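Local structure of NADH dehydrogenase, putative (5JWC) at residues T66-C71 / G75-N80; V81-I86 / K156-A161; T204-D209 / Y515-I520. The protein probably passes electrons from NADH through its bound FAD to ubiquinone, as a type II NADH dehydrogenase of the malaria parasite, and binds a quinolone inhibitor. One frame throughout, in Å; residues are numbered along the deposited sequence.

Contact 1: T66-C71 / G75-N80. With FAD (flavin-adenine dinucleotide), chain C.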
loop_
_atom_site.group_PDB
_atom_site.type_symbol
_atom_site.label_atom_id
_atom_site.label_comp_id
_atom_site.label_asym_id
_atom_site.label_seq_id
_atom_site.Cartn_x
_atom_site.Cartn_y
_atom_site.Cartn_z
ATOM N N THR A 66 15.192 -7.341 -1.448
ATOM C CA THR A 66 14.698 -8.569 -0.806
ATOM C C THR A 66 15.102 -8.815 0.662
ATOM O O THR A 66 14.305 -9.367 1.419
ATOM C CB THR A 66 15.119 -9.814 -1.622
ATOM O OG1 THR A 66 16.521 -9.762 -1.887
ATOM C CG2 THR A 66 14.383 -9.841 -2.963
ATOM N N PRO A 67 16.333 -8.435 1.074
ATOM C CA PRO A 67 16.641 -8.757 2.479
ATOM C C PRO A 67 15.700 -8.140 3.529
ATOM O O PRO A 67 15.676 -8.624 4.662
ATOM C CB PRO A 67 18.048 -8.185 2.670
ATOM C CG PRO A 67 18.649 -8.203 1.312
ATOM C CD PRO A 67 17.503 -7.864 0.376
ATOM N N LEU A 68 14.955 -7.099 3.163
ATOM C CA LEU A 68 14.104 -6.403 4.131
ATOM C C LEU A 68 12.644 -6.831 4.067
ATOM O O LEU A 68 11.797 -6.314 4.817
ATOM C CB LEU A 68 14.226 -4.893 3.932
ATOM C CG LEU A 68 15.632 -4.393 4.278
ATOM C CD1 LEU A 68 15.768 -2.915 4.037
ATOM C CD2 LEU A 68 15.964 -4.718 5.777
ATOM N N LEU A 69 12.358 -7.797 3.203
ATOM C CA LEU A 69 10.993 -8.313 3.032
ATOM C C LEU A 69 10.342 -8.838 4.348
ATOM O O LEU A 69 9.152 -8.611 4.582
ATOM C CB LEU A 69 11.013 -9.414 1.979
ATOM C CG LEU A 69 10.946 -8.904 0.524
ATOM C CD1 LEU A 69 10.966 -10.054 -0.453
ATOM C CD2 LEU A 69 9.710 -8.037 0.264
ATOM N N PRO A 70 11.114 -9.528 5.218
ATOM C CA PRO A 70 10.496 -9.945 6.492
ATOM C C PRO A 70 9.992 -8.766 7.313
ATOM O O PRO A 70 8.961 -8.897 7.978
ATOM C CB PRO A 70 11.642 -10.660 7.215
ATOM C CG PRO A 70 12.464 -11.247 6.079
ATOM C CD PRO A 70 12.448 -10.142 5.043
ATOM N N CYS A 71 10.693 -7.634 7.251
ATOM C CA CYS A 71 10.260 -6.420 7.967
ATOM C C CYS A 71 8.923 -5.895 7.476
ATOM O O CYS A 71 8.178 -5.259 8.211
ATOM C CB CYS A 71 11.304 -5.329 7.827
ATOM S SG CYS A 71 12.820 -5.691 8.704
ATOM N N GLY A 75 5.246 -5.083 9.326
ATOM C CA GLY A 75 5.088 -3.644 9.234
ATOM C C GLY A 75 6.201 -2.853 9.902
ATOM O O GLY A 75 6.061 -1.656 10.120
ATOM N N THR A 76 7.315 -3.505 10.225
ATOM C CA THR A 76 8.455 -2.791 10.807
ATOM C C THR A 76 9.035 -1.743 9.834
ATOM O O THR A 76 9.481 -0.672 10.249
ATOM C CB THR A 76 9.577 -3.780 11.237
ATOM O OG1 THR A 76 9.141 -4.543 12.369
ATOM C CG2 THR A 76 10.850 -3.038 11.616
ATOM N N LEU A 77 9.046 -2.064 8.544
ATOM C CA LEU A 77 9.474 -1.114 7.521
ATOM C C LEU A 77 8.394 -1.049 6.445
ATOM O O LEU A 77 7.593 -1.965 6.335
ATOM C CB LEU A 77 10.807 -1.537 6.909
ATOM C CG LEU A 77 11.997 -1.608 7.857
ATOM C CD1 LEU A 77 13.195 -2.199 7.111
ATOM C CD2 LEU A 77 12.323 -0.229 8.387
ATOM N N SER A 78 8.387 0.012 5.643
ATOM C CA SER A 78 7.371 0.179 4.606
ATOM C C SER A 78 7.902 -0.122 3.197
ATOM O O SER A 78 9.104 -0.337 2.982
ATOM C CB SER A 78 6.812 1.603 4.637
ATOM O OG SER A 78 7.838 2.543 4.356
ATOM N N VAL A 79 6.990 -0.131 2.232
ATOM C CA VAL A 79 7.347 -0.446 0.871
ATOM C C VAL A 79 8.352 0.550 0.291
ATOM O O VAL A 79 9.175 0.174 -0.537
ATOM C CB VAL A 79 6.084 -0.530 -0.009
ATOM C CG1 VAL A 79 6.437 -0.642 -1.496
ATOM C CG2 VAL A 79 5.281 -1.741 0.404
ATOM N N ASN A 80 8.307 1.809 0.719
ATOM C CA ASN A 80 9.270 2.790 0.187
ATOM C C ASN A 80 10.728 2.479 0.545
ATOM O O ASN A 80 11.655 2.919 -0.156
ATOM C CB ASN A 80 8.907 4.210 0.651
ATOM C CG ASN A 80 7.609 4.712 0.013
ATOM O OD1 ASN A 80 6.632 4.997 0.701
ATOM N ND2 ASN A 80 7.593 4.783 -1.316
HETATM P PA FAD C . 15.882 -11.389 -8.545
HETATM O O1A FAD C . 14.764 -12.191 -7.943
HETATM O O2A FAD C . 16.456 -10.367 -7.630
HETATM O O5B FAD C . 15.398 -10.697 -9.915
HETATM C C5B FAD C . 14.844 -11.446 -10.973
HETATM C C4B FAD C . 14.143 -10.449 -11.881
HETATM O O4B FAD C . 13.793 -11.088 -13.093
HETATM C C3B FAD C . 12.846 -9.932 -11.251
HETATM O O3B FAD C . 12.732 -8.553 -11.531
HETATM C C2B FAD C . 11.768 -10.654 -12.028
HETATM O O2B FAD C . 10.595 -9.878 -12.099
HETATM C C1B FAD C . 12.453 -10.761 -13.385
HETATM N N9A FAD C . 11.930 -11.805 -14.270
HETATM C C8A FAD C . 11.447 -13.046 -13.928
HETATM N N7A FAD C . 11.093 -13.678 -15.075
HETATM C C5A FAD C . 11.345 -12.867 -16.125
HETATM C C6A FAD C . 11.167 -13.030 -17.490
HETATM N N6A FAD C . 10.734 -14.192 -17.977
HETATM N N1A FAD C . 11.536 -12.010 -18.337
HETATM C C2A FAD C . 12.070 -10.840 -17.828
HETATM N N3A FAD C . 12.240 -10.684 -16.465
HETATM C C4A FAD C . 11.873 -11.684 -15.632
HETATM N N1 FAD C . 20.505 -12.525 -0.350
HETATM C C2 FAD C . 21.544 -12.043 0.399
HETATM O O2 FAD C . 22.671 -12.016 -0.082
HETATM N N3 FAD C . 21.334 -11.571 1.684
HETATM C C4 FAD C . 20.083 -11.564 2.244
HETATM O O4 FAD C . 19.928 -11.125 3.391
HETATM C C4X FAD C . 19.017 -12.038 1.488
HETATM N N5 FAD C . 17.741 -12.052 2.005
HETATM C C5X FAD C . 16.692 -12.531 1.228
HETATM C C6 FAD C . 15.406 -12.526 1.735
HETATM C C7 FAD C . 14.337 -13.000 0.983
HETATM C C7M FAD C . 12.952 -12.985 1.585
HETATM C C8 FAD C . 14.556 -13.473 -0.305
HETATM C C8M FAD C . 13.419 -13.991 -1.134
HETATM C C9 FAD C . 15.854 -13.476 -0.821
HETATM C C9A FAD C . 16.920 -13.000 -0.062
HETATM N N10 FAD C . 18.208 -12.993 -0.569
HETATM C C10 FAD C . 19.240 -12.512 0.192
HETATM C "C1'" FAD C . 18.510 -13.541 -1.933
HETATM C "C2'" FAD C . 18.413 -12.558 -3.072
HETATM O "O2'" FAD C . 17.134 -11.988 -3.070
HETATM C "C3'" FAD C . 18.566 -13.347 -4.360
HETATM O "O3'" FAD C . 19.749 -14.112 -4.343
HETATM C "C4'" FAD C . 18.593 -12.329 -5.487
HETATM O "O4'" FAD C . 17.275 -11.863 -5.624
HETATM C "C5'" FAD C . 19.088 -12.910 -6.802
HETATM O "O5'" FAD C . 19.137 -11.851 -7.735
HETATM P P FAD C . 18.598 -12.086 -9.235
HETATM O O1P FAD C . 18.856 -10.840 -10.051
HETATM O O2P FAD C . 19.268 -13.331 -9.745
HETATM O O3P FAD C . 17.019 -12.412 -9.061
#
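Three successive backbone amides converge on one carbonyl oxygen here: Cys71 O faces the N-H groups of Gly75, Thr76 and Leu77. None of the three bonds is strong. Thr76 N comes nearest to Cys71 O, at 2.8 Å, but its N-H points well off line at 120°. Leu77 N is straighter, at 165°, yet reaches Cys71 O only at 3.3 Å. Helix 69-74 gives way at Gly75, which leaves helical phi/psi with positive phi and so turns the next amides back towards Cys71 O; a beta carbon here would be jammed against the carbonyl oxygen before it. Next to these bonds, Leu77 lays its CD1 branch against Cys71 CB at 3.7 Å, with Cys71 SG alongside. Leu77 CD1 also meets Leu68 CD2 at 4.0 Å, so one leucine branch bridges two residues of 66-71. Asp508 and Phe509 of helix 499-515 also touch Leu77.

Residues 66-67, at the far end of 66-71, reach the flavin. Thr66 OG1 shares a 2.6 Å hydrogen bond with FAD O2', and Trp38 holds the same hydroxyl. The threonine's chi1 of 51° sets OG1 between backbone N and carbonyl carbon, facing the ribityl chain. Pro67 lies over the flavin face, its CA 3.5 Å from FAD N5. A buried carbonyl satisfied by several weak donors thus closes the helix, while the start of 66-71 touches the redox-active part of the cofactor.

Contact 2: V81-I86 / K156-A161. With 4W0 (5-fluoro-3-methyl-2-{4-[4-(trifluoromethoxy)benzyl]phenyl}quinolin-4(1H)-one), chain K.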
loop_
_atom_site.group_PDB
_atom_site.type_symbol
_atom_site.label_atom_id
_atom_site.label_comp_id
_atom_site.label_asym_id
_atom_site.label_seq_id
_atom_site.Cartn_x
_atom_site.Cartn_y
_atom_site.Cartn_z
ATOM N N VAL A 81 10.941 1.747 1.639
ATOM C CA VAL A 81 12.290 1.326 2.020
ATOM C C VAL A 81 12.752 0.183 1.140
ATOM O O VAL A 81 13.938 0.071 0.841
ATOM C CB VAL A 81 12.386 0.858 3.508
ATOM C CG1 VAL A 81 13.838 0.501 3.880
ATOM C CG2 VAL A 81 11.876 1.922 4.436
ATOM N N CYS A 82 11.805 -0.636 0.690
ATOM C CA CYS A 82 12.126 -1.920 0.067
ATOM C C CYS A 82 12.086 -1.951 -1.463
ATOM O O CYS A 82 12.259 -3.020 -2.061
ATOM C CB CYS A 82 11.153 -2.991 0.568
ATOM S SG CYS A 82 11.130 -3.252 2.313
ATOM N N THR A 83 11.818 -0.814 -2.099
ATOM C CA THR A 83 11.720 -0.787 -3.563
ATOM C C THR A 83 12.473 0.383 -4.172
ATOM O O THR A 83 12.766 1.381 -3.499
ATOM C CB THR A 83 10.254 -0.688 -4.051
ATOM O OG1 THR A 83 9.612 0.377 -3.355
ATOM C CG2 THR A 83 9.464 -1.970 -3.792
ATOM N N GLU A 84 12.794 0.237 -5.453
ATOM C CA GLU A 84 13.261 1.352 -6.279
ATOM C C GLU A 84 12.548 1.270 -7.623
ATOM O O GLU A 84 12.495 0.199 -8.228
ATOM C CB GLU A 84 14.777 1.304 -6.516
ATOM C CG GLU A 84 15.639 1.221 -5.272
ATOM C CD GLU A 84 15.700 2.537 -4.509
ATOM O OE1 GLU A 84 16.411 2.608 -3.482
ATOM O OE2 GLU A 84 15.040 3.499 -4.937
ATOM N N SER A 85 12.006 2.383 -8.100
ATOM C CA SER A 85 11.419 2.407 -9.439
ATOM C C SER A 85 12.513 2.444 -10.503
ATOM O O SER A 85 13.382 3.306 -10.471
ATOM C CB SER A 85 10.501 3.622 -9.604
ATOM O OG SER A 85 9.287 3.440 -8.892
ATOM N N ILE A 86 12.458 1.523 -11.450
ATOM C CA ILE A 86 13.491 1.444 -12.475
ATOM C C ILE A 86 13.663 2.761 -13.239
ATOM O O ILE A 86 14.787 3.217 -13.454
ATOM C CB ILE A 86 13.189 0.338 -13.477
ATOM C CG1 ILE A 86 13.107 -1.016 -12.760
ATOM C CG2 ILE A 86 14.288 0.292 -14.549
ATOM C CD1 ILE A 86 14.362 -1.376 -11.994
ATOM N N LYS A 156 8.478 -14.146 -1.449
ATOM C CA LYS A 156 9.544 -13.907 -2.411
ATOM C C LYS A 156 9.585 -12.470 -2.911
ATOM O O LYS A 156 10.628 -12.007 -3.368
ATOM C CB LYS A 156 9.438 -14.877 -3.584
ATOM C CG LYS A 156 10.691 -15.758 -3.719
ATOM C CD LYS A 156 10.894 -16.197 -5.149
ATOM C CE LYS A 156 11.244 -14.986 -5.975
ATOM N NZ LYS A 156 12.183 -15.251 -7.042
ATOM N N ASP A 157 8.467 -11.753 -2.813
ATOM C CA ASP A 157 8.443 -10.393 -3.354
ATOM C C ASP A 157 7.531 -9.490 -2.521
ATOM O O ASP A 157 6.902 -9.934 -1.559
ATOM C CB ASP A 157 7.995 -10.404 -4.830
ATOM C CG ASP A 157 8.694 -9.334 -5.678
ATOM O OD1 ASP A 157 8.976 -8.209 -5.172
ATOM O OD2 ASP A 157 8.972 -9.634 -6.866
ATOM N N ILE A 158 7.494 -8.215 -2.881
ATOM C CA ILE A 158 6.714 -7.240 -2.134
ATOM C C ILE A 158 5.269 -7.706 -1.931
ATOM O O ILE A 158 4.753 -7.671 -0.808
ATOM C CB ILE A 158 6.719 -5.881 -2.855
ATOM C CG1 ILE A 158 8.154 -5.367 -2.997
ATOM C CG2 ILE A 158 5.852 -4.880 -2.104
ATOM C CD1 ILE A 158 8.795 -4.973 -1.691
ATOM N N ASP A 159 4.617 -8.142 -3.009
ATOM C CA ASP A 159 3.209 -8.534 -2.935
ATOM C C ASP A 159 2.994 -9.702 -1.958
ATOM O O ASP A 159 2.023 -9.708 -1.206
ATOM C CB ASP A 159 2.676 -8.912 -4.324
ATOM C CG ASP A 159 1.185 -9.263 -4.311
ATOM O OD1 ASP A 159 0.807 -10.345 -4.828
ATOM O OD2 ASP A 159 0.379 -8.457 -3.795
ATOM N N ASP A 160 3.909 -10.675 -1.972
ATOM C CA ASP A 160 3.850 -11.810 -1.052
ATOM C C ASP A 160 3.839 -11.342 0.402
ATOM O O ASP A 160 3.029 -11.793 1.206
ATOM C CB ASP A 160 5.052 -12.744 -1.235
ATOM C CG ASP A 160 5.107 -13.397 -2.604
ATOM O OD1 ASP A 160 4.078 -13.441 -3.301
ATOM O OD2 ASP A 160 6.193 -13.893 -2.962
ATOM N N ALA A 161 4.762 -10.454 0.744
ATOM C CA ALA A 161 4.894 -10.010 2.132
ATOM C C ALA A 161 3.644 -9.268 2.596
ATOM O O ALA A 161 3.194 -9.432 3.728
ATOM C CB ALA A 161 6.116 -9.136 2.291
HETATM C C1 4W0 K . -0.349 6.964 -2.719
HETATM C C2 4W0 K . -0.177 5.585 -2.910
HETATM C C3 4W0 K . 1.048 4.995 -2.552
HETATM C C4 4W0 K . 2.115 5.742 -2.002
HETATM C C5 4W0 K . 1.927 7.113 -1.816
HETATM C C6 4W0 K . 0.716 7.723 -2.167
HETATM O O1 4W0 K . 2.356 -6.267 -7.143
HETATM C C7 4W0 K . 3.427 5.087 -1.633
HETATM C C8 4W0 K . 3.575 3.655 -1.831
HETATM C C9 4W0 K . 2.438 2.913 -2.429
HETATM C C10 4W0 K . 2.389 1.441 -2.629
HETATM C C11 4W0 K . 2.528 0.702 -1.456
HETATM C C12 4W0 K . 2.477 -0.670 -1.506
HETATM C C13 4W0 K . 2.237 -1.259 -2.723
HETATM C C14 4W0 K . 2.052 -0.533 -3.894
HETATM C C15 4W0 K . 2.122 0.843 -3.840
HETATM O O2 4W0 K . 4.362 5.723 -1.167
HETATM N N 4W0 K . 1.204 3.550 -2.754
HETATM C C16 4W0 K . 2.154 -2.748 -2.666
HETATM C C17 4W0 K . 2.230 -3.624 -3.878
HETATM C C18 4W0 K . 3.348 -3.637 -4.696
HETATM C C19 4W0 K . 3.391 -4.511 -5.775
HETATM C C20 4W0 K . 2.329 -5.373 -6.033
HETATM C C21 4W0 K . 1.222 -5.361 -5.184
HETATM C C22 4W0 K . 1.172 -4.493 -4.105
HETATM C C23 4W0 K . 4.880 2.990 -1.440
HETATM F F1 4W0 K . 2.911 7.835 -1.309
HETATM C C24 4W0 K . 2.400 -5.807 -8.497
HETATM F F2 4W0 K . 1.927 -4.550 -8.513
HETATM F F3 4W0 K . 1.625 -6.571 -9.295
HETATM F F4 4W0 K . 3.649 -5.926 -9.017
#
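Ile158 pushes the end of its side chain into a corner made by Cys82 and Thr83, and that is the tight part of the contact. Its CD1 methyl lies 3.8 Å from Cys82 CB and 3.7 Å from Thr83 CG2, and CG1 also touches the threonine methyl. Both chi1 and chi2 of Ile158 are near -60°, which curls the ethyl arm toward the strand and sends CG2 another way. With chi1 at 50°, Thr83 bonds OG1 to Val79 O, one turn back, and presents CG2 to the isoleucine. The contact is purely apolar, with no hydrogen bond between the segments.

Residues 83-85 pair antiparallel with strand 62-64 as a two-stranded ribbon in the flavoprotein part of the chain, and Ile158 opens helix 158-174, which packs against that ribbon. Tyr62, Thr64 and Leu69 close in around the same isoleucine, and Ile520 of the second subunit packs on Thr83.

The side facing solvent is polar and makes no contact with 81-86. Asp157, Asp159 and Asp160 are partly exposed there. Asp160 OD2 reaches back to two amides before the helix, taking Lys156 N at 2.8 Å and, more weakly, Asp157 N. Asp157 OD1 accepts Ile158 N through its anti lone pair, while its OD2 forms a salt bridge with Arg60. Acidic groups at the N-terminal end of helix 158-174 would probably be stabilised by its dipole. On this flank the inhibitor's trifluoromethoxyphenyl ring approaches: Ile158 CG2 meets its C18 at 3.8 Å, and Asp159 OD2 comes to 3.5 Å from its C21.

Contact 3: T204-D209 / Y515-I520. With 4W0 (5-fluoro-3-methyl-2-{4-[4-(trifluoromethoxy)benzyl]phenyl}quinolin-4(1H)-one), chain M; 4W0 (5-fluoro-3-methyl-2-{4-[4-(trifluoromethoxy)benzyl]phenyl}quinolin-4(1H)-one), chain L.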
loop_
_atom_site.group_PDB
_atom_site.type_symbol
_atom_site.label_atom_id
_atom_site.label_comp_id
_atom_site.label_asym_id
_atom_site.label_seq_id
_atom_site.Cartn_x
_atom_site.Cartn_y
_atom_site.Cartn_z
ATOM N N THR A 204 9.493 -15.224 11.337
ATOM C CA THR A 204 9.014 -15.680 12.639
ATOM C C THR A 204 9.312 -14.632 13.726
ATOM O O THR A 204 8.449 -14.301 14.533
ATOM C CB THR A 204 9.653 -17.060 13.012
ATOM O OG1 THR A 204 9.327 -18.031 12.006
ATOM C CG2 THR A 204 9.142 -17.561 14.360
ATOM N N ALA A 205 10.536 -14.113 13.739
ATOM C CA ALA A 205 10.962 -13.130 14.739
ATOM C C ALA A 205 10.124 -11.843 14.657
ATOM O O ALA A 205 9.746 -11.266 15.672
ATOM C CB ALA A 205 12.467 -12.803 14.555
ATOM N N GLU A 206 9.862 -11.396 13.433
ATOM C CA GLU A 206 9.109 -10.163 13.209
ATOM C C GLU A 206 7.670 -10.286 13.682
ATOM O O GLU A 206 7.149 -9.375 14.322
ATOM C CB GLU A 206 9.146 -9.795 11.724
ATOM C CG GLU A 206 10.473 -9.155 11.302
ATOM C CD GLU A 206 10.649 -7.772 11.912
ATOM O OE1 GLU A 206 11.803 -7.302 12.003
ATOM O OE2 GLU A 206 9.626 -7.147 12.288
ATOM N N PHE A 207 7.030 -11.404 13.353
ATOM C CA PHE A 207 5.708 -11.688 13.889
ATOM C C PHE A 207 5.702 -11.821 15.407
ATOM O O PHE A 207 4.771 -11.341 16.050
ATOM C CB PHE A 207 5.119 -12.940 13.248
ATOM C CG PHE A 207 4.371 -12.637 11.987
ATOM C CD1 PHE A 207 3.268 -11.799 12.022
ATOM C CD2 PHE A 207 4.802 -13.128 10.762
ATOM C CE1 PHE A 207 2.569 -11.485 10.851
ATOM C CE2 PHE A 207 4.122 -12.829 9.605
ATOM C CZ PHE A 207 2.995 -12.007 9.643
ATOM N N ALA A 208 6.735 -12.446 15.981
ATOM C CA ALA A 208 6.789 -12.582 17.436
ATOM C C ALA A 208 6.836 -11.211 18.094
ATOM O O ALA A 208 6.141 -10.981 19.089
ATOM C CB ALA A 208 8.002 -13.437 17.875
ATOM N N ASP A 209 7.635 -10.299 17.540
ATOM C CA ASP A 209 7.708 -8.934 18.065
ATOM C C ASP A 209 6.362 -8.208 17.924
ATOM O O ASP A 209 5.869 -7.597 18.872
ATOM C CB ASP A 209 8.777 -8.115 17.355
ATOM C CG ASP A 209 10.204 -8.568 17.682
ATOM O OD1 ASP A 209 10.418 -9.394 18.602
ATOM O OD2 ASP A 209 11.119 -8.071 16.995
ATOM N N TYR A 515 4.989 5.664 17.276
ATOM C CA TYR A 515 3.566 5.407 17.053
ATOM C C TYR A 515 3.240 3.930 16.889
ATOM O O TYR A 515 2.079 3.571 16.846
ATOM C CB TYR A 515 3.070 6.194 15.822
ATOM C CG TYR A 515 3.435 7.667 15.886
ATOM C CD1 TYR A 515 2.800 8.519 16.786
ATOM C CD2 TYR A 515 4.414 8.200 15.069
ATOM C CE1 TYR A 515 3.137 9.857 16.867
ATOM C CE2 TYR A 515 4.758 9.551 15.144
ATOM C CZ TYR A 515 4.112 10.364 16.039
ATOM O OH TYR A 515 4.459 11.690 16.113
ATOM N N GLY A 516 4.261 3.079 16.800
ATOM C CA GLY A 516 4.062 1.644 16.634
ATOM C C GLY A 516 3.792 1.220 15.194
ATOM O O GLY A 516 3.587 2.058 14.325
ATOM N N ARG A 517 3.788 -0.086 14.943
ATOM C CA ARG A 517 3.478 -0.600 13.618
ATOM C C ARG A 517 1.999 -0.397 13.266
ATOM O O ARG A 517 1.140 -0.412 14.138
ATOM C CB ARG A 517 3.874 -2.074 13.519
ATOM C CG ARG A 517 5.394 -2.266 13.522
ATOM C CD ARG A 517 5.752 -3.729 13.638
ATOM N NE ARG A 517 5.776 -4.102 15.028
ATOM C CZ ARG A 517 6.865 -4.472 15.686
ATOM N NH1 ARG A 517 6.764 -4.768 16.967
ATOM N NH2 ARG A 517 8.029 -4.577 15.055
ATOM N N PRO A 518 1.709 -0.165 11.979
ATOM C CA PRO A 518 0.342 0.134 11.531
ATOM C C PRO A 518 -0.533 -1.117 11.424
ATOM O O PRO A 518 -0.025 -2.219 11.183
ATOM C CB PRO A 518 0.565 0.768 10.150
ATOM C CG PRO A 518 1.835 0.130 9.663
ATOM C CD PRO A 518 2.697 -0.001 10.893
ATOM N N PHE A 519 -1.836 -0.935 11.593
ATOM C CA PHE A 519 -2.804 -2.000 11.406
ATOM C C PHE A 519 -3.639 -1.802 10.134
ATOM O O PHE A 519 -4.489 -2.628 9.815
ATOM C CB PHE A 519 -3.717 -2.102 12.642
ATOM C CG PHE A 519 -3.048 -2.748 13.820
ATOM C CD1 PHE A 519 -3.171 -4.115 14.035
ATOM C CD2 PHE A 519 -2.264 -2.004 14.686
ATOM C CE1 PHE A 519 -2.538 -4.732 15.105
ATOM C CE2 PHE A 519 -1.622 -2.612 15.767
ATOM C CZ PHE A 519 -1.762 -3.978 15.976
ATOM N N ILE A 520 -3.390 -0.713 9.405
ATOM C CA ILE A 520 -4.167 -0.429 8.201
ATOM C C ILE A 520 -3.932 -1.494 7.138
ATOM O O ILE A 520 -2.790 -1.866 6.845
ATOM C CB ILE A 520 -3.845 0.985 7.619
ATOM C CG1 ILE A 520 -4.561 1.215 6.289
ATOM C CG2 ILE A 520 -2.373 1.166 7.439
ATOM C CD1 ILE A 520 -6.070 1.306 6.457
HETATM C C1 4W0 M . 14.720 -5.449 12.441
HETATM C C2 4W0 M . 13.709 -5.530 13.413
HETATM C C3 4W0 M . 13.823 -4.808 14.613
HETATM C C4 4W0 M . 14.948 -4.000 14.864
HETATM C C5 4W0 M . 15.955 -3.916 13.895
HETATM C C6 4W0 M . 15.849 -4.628 12.692
HETATM O O1 4W0 M . 8.332 -8.572 24.901
HETATM C C7 4W0 M . 15.056 -3.230 16.153
HETATM C C8 4W0 M . 14.006 -3.338 17.153
HETATM C C9 4W0 M . 12.830 -4.192 16.875
HETATM C C10 4W0 M . 11.685 -4.419 17.837
HETATM C C11 4W0 M . 11.916 -5.024 19.074
HETATM C C12 4W0 M . 10.870 -5.283 19.953
HETATM C C13 4W0 M . 9.596 -4.952 19.547
HETATM C C14 4W0 M . 9.357 -4.389 18.324
HETATM C C15 4W0 M . 10.392 -4.130 17.452
HETATM O O2 4W0 M . 16.017 -2.524 16.371
HETATM N N 4W0 M . 12.749 -4.915 15.634
HETATM C C16 4W0 M . 8.360 -5.161 20.369
HETATM C C17 4W0 M . 8.388 -6.094 21.548
HETATM C C18 4W0 M . 8.801 -7.412 21.411
HETATM C C19 4W0 M . 8.791 -8.239 22.532
HETATM C C20 4W0 M . 8.338 -7.744 23.760
HETATM C C21 4W0 M . 7.913 -6.426 23.885
HETATM C C22 4W0 M . 7.933 -5.606 22.773
HETATM C C23 4W0 M . 14.136 -2.556 18.440
HETATM F F1 4W0 M . 17.021 -3.146 14.123
HETATM C C24 4W0 M . 9.537 -8.630 25.624
HETATM F F2 4W0 M . 10.462 -9.200 24.848
HETATM F F3 4W0 M . 9.362 -9.382 26.724
HETATM F F4 4W0 M . 9.904 -7.384 25.959
HETATM C C1 4W0 L . 3.966 -2.854 5.682
HETATM C C2 4W0 L . 2.741 -2.691 5.024
HETATM C C3 4W0 L . 2.079 -1.449 5.126
HETATM C C4 4W0 L . 2.620 -0.367 5.852
HETATM C C5 4W0 L . 3.844 -0.547 6.500
HETATM C C6 4W0 L . 4.518 -1.769 6.411
HETATM O O1 4W0 L . -9.492 -1.899 1.295
HETATM C C7 4W0 L . 1.899 0.953 5.937
HETATM C C8 4W0 L . 0.632 1.110 5.249
HETATM C C9 4W0 L . 0.095 -0.054 4.505
HETATM C C10 4W0 L . -1.151 -0.026 3.690
HETATM C C11 4W0 L . -1.106 0.898 2.651
HETATM C C12 4W0 L . -2.171 1.028 1.796
HETATM C C13 4W0 L . -3.245 0.195 1.968
HETATM C C14 4W0 L . -3.293 -0.767 2.970
HETATM C C15 4W0 L . -2.219 -0.882 3.842
HETATM O O2 4W0 L . 2.346 1.889 6.571
HETATM N N 4W0 L . 0.807 -1.291 4.424
HETATM C C16 4W0 L . -4.323 0.406 0.949
HETATM C C17 4W0 L . -5.679 -0.203 1.100
HETATM C C18 4W0 L . -6.496 0.115 2.174
HETATM C C19 4W0 L . -7.767 -0.445 2.240
HETATM C C20 4W0 L . -8.204 -1.309 1.239
HETATM C C21 4W0 L . -7.373 -1.604 0.165
HETATM C C22 4W0 L . -6.109 -1.047 0.091
HETATM C C23 4W0 L . -0.077 2.447 5.336
HETATM F F1 4W0 L . 4.367 0.457 7.191
HETATM C C24 4W0 L . -9.791 -2.850 2.313
HETATM F F2 4W0 L . -8.696 -3.581 2.562
HETATM F F3 4W0 L . -10.827 -3.648 1.961
HETATM F F4 4W0 L . -10.178 -2.195 3.421
HETATM O O HOH W 1 10.666 -6.304 14.881
#
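The nearest CA atoms, those of Asp209 in helix 198-218 and Arg517 in the extended chain after helix 499-515, are 10.4 Å apart. The long Arg517 side chain spans the distance, its NH1 coming to 3.5 Å from Asp209 O. A chi1 of -70° and a bend at chi3 of -86° turn its guanidinium toward the helix. It forms no salt bridge with Glu206: OE2 stands 4.1 Å from Arg517 NH2, well out of the guanidinium plane, and the two flat groups are 80° apart. The arginine's charge is met by a salt bridge of NH1 to Glu214, about two turns on from Glu206, and its NH2 also bonds to Thr76.

A water does the bridging. It donates to Glu206 OE2 at 2.9 Å and to Asp209 OD2 at 2.8 Å. The same water accepts from atom N of one inhibitor at 2.6 Å. Its bond from Arg517 NH2, at 3.2 Å, is weak. Two bonds given and two taken make four, in a distorted geometry. This joins the pyridine nucleotide-disulphide oxidoreductase part of the chain to the C-terminal domain, with the inhibitor in the seam. Its C14 lies at the guanidinium edge, near the plane, while the Asp209 carboxylate lies over the face of the same phenyl ring. Tyr463 bonds to Asp209 OD2 and Ser74 to Glu206 OE2, so both carboxylates have protein partners besides the water.

Beyond Arg517 the chain serves a second inhibitor molecule: Ile520 CG2 touches its ring methyl C23 at 3.4 Å, and Pro518 CG lies close to its fluorine F1.

In the fold
All three contacts are buried, but contacts 1 and 2 lie closer to the chain's centre, while the centre of contact 3 is about 24 Å from it. Contacts 1 and 2 both use helix 79-82, and they touch where Leu69 meets Ile158; they are about 8 Å apart between centres. Contact 1 combines a helix end with apolar packing, contact 2 is apolar between its segments, and contact 3 relies on charges, water and ligand. Thr76 couples contacts 1 and 3, its OG1 meeting both Glu206 and Arg517, whereas contacts 2 and 3 do not touch. Each also reaches the second subunit, with inhibitor molecules bound beside all three.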